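Local coordinates for chitinase (Thermococcus chitonophagus, PDB 5XSW), which probably cleaves chitin as an endochitinase, this chain being the C-terminal part of a longer protein, here with bound substrate glycan, at residues A120-G125 with L457-K462; S130-D135 with K432-L437; P184-A189 with A395-D400. One frame throughout, in Å; residues are numbered along the deposited sequence.

How the contacts relate
Contacts 1 and 2 are neighbours, their centres about 9 Å apart. Leu132 and Val459 join them directly, with Val459 CG2 3.7 Å from Leu132 CD2, and the probable hydrogen bond from Ser121 OG to Asp131 OD1 (2.8 Å) ties their two loop segments together. Contact 3 lies about 19 Å from contact 2 and 21 Å from contact 1, centre to centre. It still touches contact 2, where Tyr435 packs against the 397-399 backbone. None of the six segments includes a glycan-pocket residue. In sequence the pocket comes closest to contact 3: Asn174 and Leu175 lie about ten residues before Pro184, and Lys212 to Asn214 follow on helix 203-214.

Contact 1: residues A120-G125 with L457-K462; sequences ASWKPG and LRVAMK
Trp122 reaches from the 120-125 loop toward helix 449-461, where its indole meets Val459 and the aliphatic part of Lys462. The two partners take different parts of the ring system. Lys462 lies by the six-membered ring, its CG 3.5 Å from Trp122 CZ3 and its CB 3.7 Å from the same atom; the approach is oblique, and the two side chains run past each other in opposite directions. Val459 crosses the tryptophan at about a right angle, with CG1 4.1 Å from Trp122 CZ2 and CG2 4.1 Å from Trp122 NE1, so its two methyls straddle the junction between pyrrole and benzene portions. With CG anti to the backbone N (chi1 -168°), the indole extends out from the loop. Pro124 N lies over one face, 3.4 Å above the ring plane and offset toward the rim, while Phe127 meets the ring with the planes inclined.

The lysine chain bends at chi2 (-76°) and carries NZ back toward the loop. There a water donates to Trp122 O (2.9 Å) and accepts a weak bond from Lys462 NZ (3.3 Å). The chemistry is therefore divided: methylenes and methyls shield the buried indole, while the lysine charge stays at the exposed margin and reaches the loop backbone through water.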
loop_
_atom_site.group_PDB
_atom_site.type_symbol
_atom_site.label_atom_id
_atom_site.label_comp_id
_atom_site.label_asym_id
_atom_site.label_seq_id
_atom_site.Cartn_x
_atom_site.Cartn_y
_atom_site.Cartn_z
ATOM N N ALA A 120 -28.769 -29.798 -6.642
ATOM C CA ALA A 120 -28.689 -30.350 -5.302
ATOM C C ALA A 120 -28.268 -31.833 -5.285
ATOM O O ALA A 120 -27.641 -32.312 -4.330
ATOM C CB ALA A 120 -30.051 -30.163 -4.584
ATOM N N SER A 121 -28.572 -32.559 -6.355
ATOM C CA SER A 121 -28.082 -33.943 -6.409
ATOM C C SER A 121 -26.562 -34.114 -6.588
ATOM O O SER A 121 -26.034 -35.220 -6.362
ATOM C CB SER A 121 -28.786 -34.686 -7.532
ATOM O OG SER A 121 -28.516 -34.078 -8.771
ATOM N N TRP A 122 -25.841 -33.041 -6.955
ATOM C CA TRP A 122 -24.384 -33.149 -7.147
ATOM C C TRP A 122 -23.659 -33.554 -5.877
ATOM O O TRP A 122 -23.898 -32.997 -4.806
ATOM C CB TRP A 122 -23.783 -31.803 -7.673
ATOM C CG TRP A 122 -22.389 -32.001 -8.134
ATOM C CD1 TRP A 122 -21.975 -32.310 -9.398
ATOM C CD2 TRP A 122 -21.219 -31.948 -7.322
ATOM N NE1 TRP A 122 -20.604 -32.438 -9.413
ATOM C CE2 TRP A 122 -20.126 -32.236 -8.147
ATOM C CE3 TRP A 122 -20.995 -31.689 -5.962
ATOM C CZ2 TRP A 122 -18.816 -32.262 -7.672
ATOM C CZ3 TRP A 122 -19.694 -31.722 -5.483
ATOM C CH2 TRP A 122 -18.623 -32.001 -6.345
ATOM N N LYS A 123 -22.714 -34.478 -6.019
ATOM C CA LYS A 123 -21.809 -34.887 -4.963
ATOM C C LYS A 123 -20.487 -35.212 -5.636
ATOM O O LYS A 123 -20.466 -35.569 -6.797
ATOM C CB LYS A 123 -22.317 -36.149 -4.215
ATOM C CG LYS A 123 -23.662 -36.019 -3.557
ATOM C CD LYS A 123 -24.114 -37.363 -2.967
ATOM C CE LYS A 123 -24.697 -38.324 -4.038
ATOM N NZ LYS A 123 -26.136 -38.024 -4.436
ATOM N N PRO A 124 -19.387 -35.145 -4.896
ATOM C CA PRO A 124 -18.070 -35.485 -5.435
ATOM C C PRO A 124 -18.006 -36.921 -5.925
ATOM O O PRO A 124 -18.806 -37.747 -5.484
ATOM C CB PRO A 124 -17.140 -35.310 -4.239
ATOM C CG PRO A 124 -17.842 -34.386 -3.338
ATOM C CD PRO A 124 -19.311 -34.589 -3.532
ATOM N N GLY A 125 -17.053 -37.208 -6.802
ATOM C CA GLY A 125 -16.815 -38.552 -7.311
ATOM C C GLY A 125 -17.646 -38.874 -8.531
ATOM O O GLY A 125 -17.510 -38.281 -9.591
ATOM N N LEU A 457 -16.114 -24.034 -12.625
ATOM C CA LEU A 457 -15.724 -23.311 -11.388
ATOM C C LEU A 457 -16.493 -23.780 -10.120
ATOM O O LEU A 457 -15.902 -23.951 -9.032
ATOM C CB LEU A 457 -15.934 -21.802 -11.574
ATOM C CG LEU A 457 -14.908 -21.104 -12.529
ATOM C CD1 LEU A 457 -15.202 -19.585 -12.689
ATOM C CD2 LEU A 457 -13.454 -21.337 -12.036
ATOM N N ARG A 458 -17.788 -24.001 -10.274
ATOM C CA ARG A 458 -18.632 -24.416 -9.135
ATOM C C ARG A 458 -18.250 -25.794 -8.659
ATOM O O ARG A 458 -18.160 -26.043 -7.445
ATOM C CB ARG A 458 -20.125 -24.387 -9.545
ATOM C CG ARG A 458 -20.617 -22.956 -9.598
ATOM C CD ARG A 458 -22.030 -22.757 -10.087
ATOM N NE ARG A 458 -22.213 -21.330 -10.326
ATOM C CZ ARG A 458 -23.064 -20.822 -11.188
ATOM N NH1 ARG A 458 -23.853 -21.614 -11.897
ATOM N NH2 ARG A 458 -23.108 -19.517 -11.380
ATOM N N VAL A 459 -17.964 -26.682 -9.616
ATOM C CA VAL A 459 -17.447 -27.993 -9.238
ATOM C C VAL A 459 -16.179 -27.850 -8.470
ATOM O O VAL A 459 -16.037 -28.433 -7.384
ATOM C CB VAL A 459 -17.232 -28.868 -10.464
ATOM C CG1 VAL A 459 -16.381 -30.077 -10.104
ATOM C CG2 VAL A 459 -18.603 -29.278 -10.993
ATOM N N ALA A 460 -15.242 -27.049 -8.981
ATOM C CA ALA A 460 -14.002 -26.852 -8.207
ATOM C C ALA A 460 -14.294 -26.277 -6.833
ATOM O O ALA A 460 -13.701 -26.704 -5.824
ATOM C CB ALA A 460 -13.018 -25.903 -8.981
ATOM N N MET A 461 -15.183 -25.275 -6.787
ATOM C CA MET A 461 -15.389 -24.556 -5.522
ATOM C C MET A 461 -16.134 -25.328 -4.448
ATOM O O MET A 461 -16.091 -24.960 -3.250
ATOM C CB MET A 461 -16.124 -23.211 -5.790
ATOM C CG MET A 461 -15.164 -22.266 -6.589
ATOM S SD MET A 461 -15.968 -20.729 -7.076
ATOM C CE MET A 461 -15.944 -19.830 -5.531
ATOM N N LYS A 462 -16.801 -26.408 -4.857
ATOM C CA LYS A 462 -17.383 -27.338 -3.877
ATOM C C LYS A 462 -16.286 -27.824 -2.960
ATOM O O LYS A 462 -16.537 -28.197 -1.845
ATOM C CB LYS A 462 -18.053 -28.534 -4.580
ATOM C CG LYS A 462 -19.383 -28.230 -5.271
ATOM C CD LYS A 462 -20.483 -28.119 -4.127
ATOM C CE LYS A 462 -21.902 -27.886 -4.648
ATOM N NZ LYS A 462 -22.874 -27.617 -3.503
HETATM O O HOH W 1 -24.728 -30.202 -4.472
#

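Contact 2: residues S130-D135 with K432-L437; sequences SDLIAD and KRAYDL
Leu132 is the residue through which the 130-135 loop meets helix 421-439, touching Ala434 and Leu437 with the methyls at its tip. At the start of the helical segment, Lys432 turns from the loop and makes a cation-pi contact with Trp399 of helix 399-412, the helix before this one in the chain. Arg433 comes next; its extended side chain brings its far end nearer the loop, where NE donates to the carbonyl oxygen of Phe127, just ahead of the 130-135 segment.

Ala434 is the closest backbone neighbour of Leu132, their CA atoms 7.6 Å apart. Its small side chain lets the leucine approach the helix surface itself: Leu132 CD1 stands 4.0 Å from Ala434 CA as well as 4.0 Å from Ala434 CB, and CD2 is 4.2 Å from the same CB. With CG of Leu132 anti to its carbonyl carbon (chi1 -64°), both methyls of the leucine reach the Ala434 side chain and lie against that one methyl. Tyr435 points away from the loop and packs on Ile456. Leu437, one turn beyond Ala434, closes the other end of the contact, offering its CB to Leu132 CD1 at 4.2 Å. CD1 therefore sits between positions three residues apart on the same helix face.

Leu438, Phe127 and Trp122 also touch the leucine, and Ile456 and Val459 of helix 449-461 touch Ala434. The arrangement is that of a loop residue plugged into the seam between two packed helices, 421-439 and 449-461, at the margin of the helix-rich domain.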
loop_
_atom_site.group_PDB
_atom_site.type_symbol
_atom_site.label_atom_id
_atom_site.label_comp_id
_atom_site.label_asym_id
_atom_site.label_seq_id
_atom_site.Cartn_x
_atom_site.Cartn_y
_atom_site.Cartn_z
ATOM N N SER A 130 -26.515 -35.100 -15.439
ATOM C CA SER A 130 -27.701 -34.510 -14.817
ATOM C C SER A 130 -27.382 -33.892 -13.478
ATOM O O SER A 130 -28.112 -33.052 -13.020
ATOM C CB SER A 130 -28.813 -35.570 -14.601
ATOM O OG SER A 130 -29.165 -36.120 -15.845
ATOM N N ASP A 131 -26.322 -34.353 -12.831
ATOM C CA ASP A 131 -25.894 -33.756 -11.601
ATOM C C ASP A 131 -25.225 -32.368 -11.881
ATOM O O ASP A 131 -24.972 -31.613 -10.948
ATOM C CB ASP A 131 -24.911 -34.654 -10.854
ATOM C CG ASP A 131 -25.581 -35.910 -10.300
ATOM O OD1 ASP A 131 -26.778 -35.819 -10.014
ATOM O OD2 ASP A 131 -24.900 -36.948 -10.148
ATOM N N LEU A 132 -24.956 -32.074 -13.144
ATOM C CA LEU A 132 -24.301 -30.818 -13.512
ATOM C C LEU A 132 -25.274 -29.859 -14.114
ATOM O O LEU A 132 -25.170 -28.682 -13.880
ATOM C CB LEU A 132 -23.137 -31.048 -14.522
ATOM C CG LEU A 132 -21.964 -31.863 -14.016
ATOM C CD1 LEU A 132 -20.980 -32.214 -15.169
ATOM C CD2 LEU A 132 -21.187 -31.162 -12.878
ATOM N N ILE A 133 -26.179 -30.342 -14.959
ATOM C CA ILE A 133 -27.058 -29.467 -15.724
ATOM C C ILE A 133 -28.511 -29.671 -15.304
ATOM O O ILE A 133 -29.112 -30.702 -15.585
ATOM C CB ILE A 133 -26.919 -29.692 -17.222
ATOM C CG1 ILE A 133 -25.441 -29.498 -17.665
ATOM C CG2 ILE A 133 -27.901 -28.804 -17.989
ATOM C CD1 ILE A 133 -25.247 -29.461 -19.189
ATOM N N ALA A 134 -29.067 -28.687 -14.616
ATOM C CA ALA A 134 -30.429 -28.795 -14.096
ATOM C C ALA A 134 -31.420 -28.759 -15.239
ATOM O O ALA A 134 -32.391 -29.501 -15.272
ATOM C CB ALA A 134 -30.722 -27.651 -13.103
ATOM N N ASP A 135 -31.170 -27.876 -16.192
ATOM C CA ASP A 135 -32.164 -27.585 -17.192
ATOM C C ASP A 135 -31.475 -27.290 -18.516
ATOM O O ASP A 135 -31.165 -26.138 -18.845
ATOM C CB ASP A 135 -33.040 -26.428 -16.690
ATOM C CG ASP A 135 -34.012 -25.882 -17.744
ATOM O OD1 ASP A 135 -34.125 -26.426 -18.851
ATOM O OD2 ASP A 135 -34.694 -24.874 -17.429
ATOM N N LYS A 432 -11.950 -32.560 -13.735
ATOM C CA LYS A 432 -11.728 -33.305 -15.002
ATOM C C LYS A 432 -12.944 -34.130 -15.428
ATOM O O LYS A 432 -13.336 -34.169 -16.634
ATOM C CB LYS A 432 -10.507 -34.238 -14.883
ATOM C CG LYS A 432 -10.231 -34.946 -16.231
ATOM C CD LYS A 432 -8.856 -35.494 -16.317
ATOM C CE LYS A 432 -8.541 -35.898 -17.773
ATOM N NZ LYS A 432 -7.077 -36.225 -17.834
ATOM N N ARG A 433 -13.565 -34.788 -14.444
ATOM C CA ARG A 433 -14.801 -35.541 -14.765
ATOM C C ARG A 433 -15.875 -34.622 -15.288
ATOM O O ARG A 433 -16.558 -34.928 -16.282
ATOM C CB ARG A 433 -15.329 -36.314 -13.536
ATOM C CG ARG A 433 -16.584 -37.148 -13.870
ATOM C CD ARG A 433 -17.041 -38.016 -12.699
ATOM N NE ARG A 433 -18.322 -38.692 -12.973
ATOM C CZ ARG A 433 -18.435 -39.890 -13.553
ATOM N NH1 ARG A 433 -17.346 -40.558 -13.923
ATOM N NH2 ARG A 433 -19.635 -40.423 -13.753
ATOM N N ALA A 434 -16.027 -33.445 -14.657
ATOM C CA ALA A 434 -17.040 -32.517 -15.168
ATOM C C ALA A 434 -16.695 -32.033 -16.583
ATOM O O ALA A 434 -17.556 -31.893 -17.474
ATOM C CB ALA A 434 -17.197 -31.282 -14.159
ATOM N N TYR A 435 -15.419 -31.716 -16.780
ATOM C CA TYR A 435 -14.985 -31.336 -18.132
ATOM C C TYR A 435 -15.368 -32.448 -19.194
ATOM O O TYR A 435 -15.962 -32.189 -20.254
ATOM C CB TYR A 435 -13.474 -31.090 -18.125
ATOM C CG TYR A 435 -12.917 -31.007 -19.508
ATOM C CD1 TYR A 435 -12.871 -29.775 -20.182
ATOM C CD2 TYR A 435 -12.484 -32.173 -20.182
ATOM C CE1 TYR A 435 -12.405 -29.686 -21.473
ATOM C CE2 TYR A 435 -12.031 -32.096 -21.482
ATOM C CZ TYR A 435 -11.990 -30.855 -22.119
ATOM O OH TYR A 435 -11.520 -30.755 -23.406
ATOM N N ASP A 436 -15.017 -33.679 -18.855
ATOM C CA ASP A 436 -15.306 -34.845 -19.743
ATOM C C ASP A 436 -16.803 -34.930 -20.065
ATOM O O ASP A 436 -17.180 -34.971 -21.245
ATOM C CB ASP A 436 -14.797 -36.142 -19.092
ATOM C CG ASP A 436 -13.294 -36.243 -19.096
ATOM O OD1 ASP A 436 -12.695 -35.615 -20.002
ATOM O OD2 ASP A 436 -12.717 -36.923 -18.199
ATOM N N LEU A 437 -17.675 -34.857 -19.049
ATOM C CA LEU A 437 -19.105 -34.934 -19.340
ATOM C C LEU A 437 -19.631 -33.778 -20.135
ATOM O O LEU A 437 -20.492 -33.917 -21.027
ATOM C CB LEU A 437 -19.920 -35.058 -18.027
ATOM C CG LEU A 437 -19.482 -36.296 -17.223
ATOM C CD1 LEU A 437 -20.115 -36.388 -15.797
ATOM C CD2 LEU A 437 -19.778 -37.579 -18.053
#

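Contact 3: residues P184-A189 with A395-D400; sequences PNKYFA and ANLTWD
Lys186, in the first turn of helix 186-199, carries this contact, meeting Ala395, Asn396 and Leu397 in the 395-400 segment. The polar part is a single hydrogen bond across the segments: Lys186 NZ donates to Asn396 O at 3.1 Å, approaching nearly along the C=O axis (C=O...N angle 171°). The same ammonium forms a salt bridge with Asp401, so a backbone oxygen and a carboxylate share it.

The apolar part uses the stem of the same side chain. Lys186 CD lies 3.9 Å from Leu397 CD2, and Lys186 CB is 4.1 Å from that methyl; lysine and leucine slide past one another in opposite directions. Closer to the backbone, Lys186 CB faces Ala395 CB at 4.2 Å. CG sits between the backbone N and the carbonyl carbon (chi1 64°), and a further bend at chi3 brings the amine round to the strand. This course also places Lys186 CG 3.9 Å above the centre of the Tyr187 ring. Cutting the side chain back to alanine is likely to leave Asn396 O without this donor and Asp401 without its positive mate, and to take away the packing on the Leu397 methyl and the Tyr187 ring.

Capping interactions fix the start of the helix. Asn185 is the N-cap: its OD1 accepts from Phe188 N at 2.9 Å in an almost straight bond (172°), with a weak second bond from Tyr187 N.

Strand 396-397 pairs antiparallel with strand 447-448, and Leu397 also packs on Phe453 of helix 449-461. Tyr187 meets Tyr404 of helix 399-412 edge-to-face and touches Ile290 of helix 288-311, so the beginning of helix 186-199 is set between the small two-stranded sheet and these helices.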
loop_
_atom_site.group_PDB
_atom_site.type_symbol
_atom_site.label_atom_id
_atom_site.label_comp_id
_atom_site.label_asym_id
_atom_site.label_seq_id
_atom_site.Cartn_x
_atom_site.Cartn_y
_atom_site.Cartn_z
ATOM N N PRO A 184 -8.495 -10.215 -24.759
ATOM C CA PRO A 184 -7.190 -10.576 -25.362
ATOM C C PRO A 184 -6.898 -12.074 -25.464
ATOM O O PRO A 184 -6.287 -12.500 -26.429
ATOM C CB PRO A 184 -6.165 -9.918 -24.395
ATOM C CG PRO A 184 -6.923 -8.680 -23.886
ATOM C CD PRO A 184 -8.354 -9.193 -23.694
ATOM N N ASN A 185 -7.291 -12.868 -24.467
ATOM C CA ASN A 185 -7.112 -14.322 -24.590
ATOM C C ASN A 185 -7.991 -15.024 -23.585
ATOM O O ASN A 185 -8.609 -14.381 -22.725
ATOM C CB ASN A 185 -5.649 -14.741 -24.382
ATOM C CG ASN A 185 -5.115 -14.349 -22.995
ATOM O OD1 ASN A 185 -5.528 -14.899 -21.990
ATOM N ND2 ASN A 185 -4.089 -13.469 -22.956
ATOM N N LYS A 186 -8.045 -16.345 -23.693
ATOM C CA LYS A 186 -9.021 -17.109 -22.940
ATOM C C LYS A 186 -8.565 -17.273 -21.520
ATOM O O LYS A 186 -9.387 -17.607 -20.660
ATOM C CB LYS A 186 -9.211 -18.493 -23.615
ATOM C CG LYS A 186 -7.918 -19.324 -23.555
ATOM C CD LYS A 186 -8.132 -20.720 -24.224
ATOM C CE LYS A 186 -8.266 -20.675 -25.722
ATOM N NZ LYS A 186 -7.998 -22.074 -26.245
ATOM N N TYR A 187 -7.255 -17.132 -21.246
ATOM C CA TYR A 187 -6.816 -17.315 -19.857
ATOM C C TYR A 187 -7.278 -16.105 -19.035
ATOM O O TYR A 187 -7.726 -16.226 -17.898
ATOM C CB TYR A 187 -5.285 -17.515 -19.760
ATOM C CG TYR A 187 -4.888 -18.658 -20.653
ATOM C CD1 TYR A 187 -5.352 -19.942 -20.394
ATOM C CD2 TYR A 187 -4.118 -18.446 -21.801
ATOM C CE1 TYR A 187 -5.036 -21.005 -21.259
ATOM C CE2 TYR A 187 -3.817 -19.493 -22.666
ATOM C CZ TYR A 187 -4.264 -20.773 -22.372
ATOM O OH TYR A 187 -3.973 -21.812 -23.233
ATOM N N PHE A 188 -7.153 -14.945 -19.644
ATOM C CA PHE A 188 -7.724 -13.717 -19.082
ATOM C C PHE A 188 -9.241 -13.879 -18.882
ATOM O O PHE A 188 -9.801 -13.494 -17.825
ATOM C CB PHE A 188 -7.451 -12.521 -20.025
ATOM C CG PHE A 188 -8.122 -11.222 -19.553
ATOM C CD1 PHE A 188 -7.706 -10.605 -18.371
ATOM C CD2 PHE A 188 -9.127 -10.637 -20.289
ATOM C CE1 PHE A 188 -8.334 -9.367 -17.927
ATOM C CE2 PHE A 188 -9.768 -9.445 -19.848
ATOM C CZ PHE A 188 -9.332 -8.826 -18.663
ATOM N N ALA A 189 -9.915 -14.437 -19.894
ATOM C CA ALA A 189 -11.383 -14.644 -19.761
ATOM C C ALA A 189 -11.674 -15.569 -18.565
ATOM O O ALA A 189 -12.608 -15.337 -17.763
ATOM C CB ALA A 189 -11.987 -15.241 -21.079
ATOM N N ALA A 395 -15.272 -19.165 -26.231
ATOM C CA ALA A 395 -13.972 -19.709 -26.564
ATOM C C ALA A 395 -14.048 -21.193 -26.310
ATOM O O ALA A 395 -14.699 -21.599 -25.361
ATOM C CB ALA A 395 -12.835 -19.078 -25.677
ATOM N N ASN A 396 -13.347 -21.990 -27.114
ATOM C CA ASN A 396 -13.106 -23.400 -26.768
ATOM C C ASN A 396 -12.071 -23.533 -25.689
ATOM O O ASN A 396 -10.957 -23.001 -25.801
ATOM C CB ASN A 396 -12.619 -24.164 -28.015
ATOM C CG ASN A 396 -13.601 -24.098 -29.152
ATOM O OD1 ASN A 396 -14.771 -23.816 -28.967
ATOM N ND2 ASN A 396 -13.121 -24.365 -30.346
ATOM N N LEU A 397 -12.388 -24.257 -24.636
ATOM C CA LEU A 397 -11.395 -24.567 -23.619
ATOM C C LEU A 397 -11.122 -26.063 -23.667
ATOM O O LEU A 397 -12.070 -26.847 -23.589
ATOM C CB LEU A 397 -11.898 -24.190 -22.217
ATOM C CG LEU A 397 -12.520 -22.799 -22.047
ATOM C CD1 LEU A 397 -13.063 -22.595 -20.626
ATOM C CD2 LEU A 397 -11.394 -21.775 -22.360
ATOM N N THR A 398 -9.848 -26.443 -23.702
ATOM C CA THR A 398 -9.425 -27.830 -23.769
ATOM C C THR A 398 -9.053 -28.235 -22.379
ATOM O O THR A 398 -8.915 -27.369 -21.476
ATOM C CB THR A 398 -8.190 -28.005 -24.684
ATOM O OG1 THR A 398 -7.083 -27.328 -24.079
ATOM C CG2 THR A 398 -8.440 -27.425 -26.063
ATOM N N TRP A 399 -8.813 -29.527 -22.179
ATOM C CA TRP A 399 -8.428 -29.973 -20.848
ATOM C C TRP A 399 -7.119 -29.292 -20.403
ATOM O O TRP A 399 -6.981 -28.894 -19.247
ATOM C CB TRP A 399 -8.257 -31.525 -20.728
ATOM C CG TRP A 399 -7.712 -31.837 -19.348
ATOM C CD1 TRP A 399 -6.491 -32.399 -19.023
ATOM C CD2 TRP A 399 -8.340 -31.501 -18.099
ATOM N NE1 TRP A 399 -6.346 -32.448 -17.645
ATOM C CE2 TRP A 399 -7.475 -31.912 -17.068
ATOM C CE3 TRP A 399 -9.568 -30.916 -17.762
ATOM C CZ2 TRP A 399 -7.785 -31.741 -15.751
ATOM C CZ3 TRP A 399 -9.864 -30.734 -16.456
ATOM C CH2 TRP A 399 -8.991 -31.147 -15.455
ATOM N N ASP A 400 -6.136 -29.211 -21.300
ATOM C CA ASP A 400 -4.878 -28.528 -20.995
ATOM C C ASP A 400 -5.122 -27.059 -20.507
ATOM O O ASP A 400 -4.458 -26.614 -19.593
ATOM C CB ASP A 400 -3.970 -28.503 -22.226
ATOM C CG ASP A 400 -3.255 -29.867 -22.461
ATOM O OD1 ASP A 400 -3.287 -30.740 -21.577
ATOM O OD2 ASP A 400 -2.615 -30.025 -23.495
#